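Local coordinates for protein ribulose-1,5-bisphosphate carboxylase/oxygenase large subunit (Rhodopseudomonas palustris, PDB 3QFW) that is a Rubisco-like protein with a TIM-barrel catalytic domain, related to the carbon dioxide-fixing carboxylase, though its own reaction is not firmly established, at residues 133-139 and 160-166. Sequence-based numbering, arbitrary orientation.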
loop_
_atom_site.group_PDB
_atom_site.type_symbol
_atom_site.label_atom_id
_atom_site.label_comp_id
_atom_site.label_asym_id
_atom_site.label_seq_id
_atom_site.Cartn_x
_atom_site.Cartn_y
_atom_site.Cartn_z
ATOM N N LEU B 133 -5.393 25.129 14.687
ATOM C CA LEU B 133 -5.427 24.134 15.749
ATOM C C LEU B 133 -4.034 23.584 16.042
ATOM O O LEU B 133 -3.080 23.847 15.307
ATOM C CB LEU B 133 -6.401 23.001 15.407
ATOM C CG LEU B 133 -7.887 23.337 15.545
ATOM C CD1 LEU B 133 -8.371 24.333 14.485
ATOM C CD2 LEU B 133 -8.712 22.069 15.502
ATOM N N THR B 134 -3.931 22.831 17.130
ATOM C CA THR B 134 -2.666 22.260 17.565
ATOM C C THR B 134 -2.801 20.762 17.831
ATOM O O THR B 134 -3.855 20.281 18.262
ATOM C CB THR B 134 -2.150 22.939 18.855
ATOM O OG1 THR B 134 -2.996 22.579 19.955
ATOM C CG2 THR B 134 -2.139 24.463 18.711
ATOM N N ALA B 135 -1.733 20.021 17.559
ATOM C CA ALA B 135 -1.703 18.597 17.874
ATOM C C ALA B 135 -0.334 18.200 18.389
ATOM O O ALA B 135 0.663 18.866 18.098
ATOM C CB ALA B 135 -2.059 17.765 16.634
ATOM N N SER B 136 -0.288 17.103 19.137
ATOM C CA SER B 136 0.975 16.472 19.494
ATOM C C SER B 136 0.851 14.959 19.425
ATOM O O SER B 136 -0.255 14.409 19.443
ATOM C CB SER B 136 1.413 16.877 20.900
ATOM O OG SER B 136 2.777 16.564 21.107
ATOM N N ALA B 137 1.990 14.283 19.348
ATOM C CA ALA B 137 1.983 12.829 19.328
ATOM C C ALA B 137 2.527 12.280 20.636
ATOM O O ALA B 137 3.333 12.929 21.310
ATOM C CB ALA B 137 2.782 12.297 18.137
ATOM N N LEU B 138 2.056 11.093 21.000
ATOM C CA LEU B 138 2.576 10.371 22.149
ATOM C C LEU B 138 3.759 9.508 21.711
ATOM O O LEU B 138 3.606 8.586 20.913
ATOM C CB LEU B 138 1.492 9.483 22.759
ATOM C CG LEU B 138 0.218 10.171 23.249
ATOM C CD1 LEU B 138 -0.717 9.132 23.837
ATOM C CD2 LEU B 138 0.521 11.289 24.268
ATOM N N LYS B 139 4.932 9.851 22.229
ATOM C CA LYS B 139 6.182 9.165 21.942
ATOM C C LYS B 139 6.994 9.216 23.220
ATOM O O LYS B 139 6.821 10.144 24.022
ATOM C CB LYS B 139 6.941 9.908 20.842
ATOM C CG LYS B 139 6.144 10.126 19.571
ATOM C CD LYS B 139 6.958 10.865 18.524
ATOM C CE LYS B 139 6.252 10.840 17.173
ATOM N NZ LYS B 139 7.014 11.564 16.113
ATOM N N VAL B 160 -3.688 21.706 24.036
ATOM C CA VAL B 160 -3.525 21.095 22.713
ATOM C C VAL B 160 -4.862 20.525 22.238
ATOM O O VAL B 160 -5.543 19.836 22.993
ATOM C CB VAL B 160 -2.474 19.974 22.760
ATOM C CG1 VAL B 160 -2.327 19.290 21.393
ATOM C CG2 VAL B 160 -1.144 20.528 23.226
ATOM N N ASP B 161 -5.237 20.802 20.992
ATOM C CA ASP B 161 -6.515 20.320 20.461
ATOM C C ASP B 161 -6.601 18.801 20.208
ATOM O O ASP B 161 -7.629 18.174 20.503
ATOM C CB ASP B 161 -6.880 21.081 19.186
ATOM C CG ASP B 161 -6.967 22.573 19.410
ATOM O OD1 ASP B 161 -7.881 23.006 20.147
ATOM O OD2 ASP B 161 -6.126 23.312 18.847
ATOM N N LEU B 162 -5.541 18.206 19.659
ATOM C CA LEU B 162 -5.576 16.772 19.354
ATOM C C LEU B 162 -4.289 16.052 19.739
ATOM O O LEU B 162 -3.182 16.490 19.424
ATOM C CB LEU B 162 -5.947 16.508 17.881
ATOM C CG LEU B 162 -6.084 15.052 17.389
ATOM C CD1 LEU B 162 -6.674 14.140 18.453
ATOM C CD2 LEU B 162 -6.915 14.954 16.103
ATOM N N ILE B 163 -4.468 14.958 20.464
ATOM C CA ILE B 163 -3.380 14.097 20.871
ATOM C C ILE B 163 -3.523 12.797 20.099
ATOM O O ILE B 163 -4.566 12.146 20.140
ATOM C CB ILE B 163 -3.427 13.836 22.376
ATOM C CG1 ILE B 163 -3.303 15.175 23.126
ATOM C CG2 ILE B 163 -2.338 12.845 22.784
ATOM C CD1 ILE B 163 -3.312 15.050 24.615
ATOM N N LYS B 164 -2.477 12.453 19.363
ATOM C CA LYS B 164 -2.491 11.253 18.540
ATOM C C LYS B 164 -1.425 10.292 19.034
ATOM O O LYS B 164 -0.408 10.711 19.588
ATOM C CB LYS B 164 -2.210 11.618 17.078
ATOM C CG LYS B 164 -0.803 12.180 16.857
ATOM C CD LYS B 164 -0.578 12.666 15.431
ATOM C CE LYS B 164 -0.335 11.535 14.447
ATOM N NZ LYS B 164 0.887 10.691 14.742
ATOM N N ASP B 165 -1.657 9.000 18.823
ATOM C CA ASP B 165 -0.620 8.002 19.017
ATOM C C ASP B 165 0.518 8.258 18.043
ATOM O O ASP B 165 0.312 8.753 16.935
ATOM C CB ASP B 165 -1.162 6.603 18.737
ATOM C CG ASP B 165 -1.814 5.965 19.943
ATOM O OD1 ASP B 165 -1.723 6.536 21.052
ATOM O OD2 ASP B 165 -2.413 4.879 19.776
ATOM N N ASP B 166 1.728 7.935 18.466
ATOM C CA ASP B 166 2.785 7.664 17.513
ATOM C C ASP B 166 2.157 6.717 16.484
ATOM O O ASP B 166 1.364 5.839 16.837
ATOM C CB ASP B 166 3.958 6.998 18.229
ATOM C CG ASP B 166 5.108 6.668 17.301
ATOM O OD1 ASP B 166 4.876 6.104 16.218
ATOM O OD2 ASP B 166 6.256 6.980 17.656
HETATM O O HOH W 1 -4.893 24.610 20.751
#
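T134 and D161 interlock where the paired strands begin. The hydroxyl OG1 of T134 accepts the backbone N-H of D161 (OG1 to N 3.0 Å), while D161 OD2 takes the N-H of T134 through its anti lone pair (OD2 to N 2.8 Å). A water closes the arrangement, donating to OD2 and accepting from OG1. With chi1 at 69°, OG1 of T134 lies between its own backbone N and carbonyl carbon, facing the start of the second strand; the other carboxylate oxygen, D161 OD1, forms a salt bridge with R131. Close beside this polar knot, V160 CG1 packs on A135 CA at 3.6 Å, and helix 353-366 covers T134 and V160. From here a regular ladder of parallel-strand hydrogen bonds runs on: L162 N to T134 O, S136 N to L162 O, K164 N to S136 O, the straightest at 171°, and L138 N to K164 O. The pair forms the two strands of a beta-alpha-beta unit, with helix 145-157 as the crossover, in the TIM barrel of the Rubisco family. On the face carrying S136 and I163, L138 CD2 meets I163 CG2 at 3.6 Å, and Y201 touches both residues. On the other, A137 CB rests against K164 CG (3.8 Å), beyond which the lysine bends at chi3 and chi4 until NZ donates to D165 O. The end at K139, partly exposed, is more open: the last hydrogen bond, D166 N to L138 O, is longer (3.2 Å) and less straight (137° at the hydrogen), and the extended K139 chain crosses D166 OD2 with its methylenes before NZ forms a salt bridge with E35 of the second subunit.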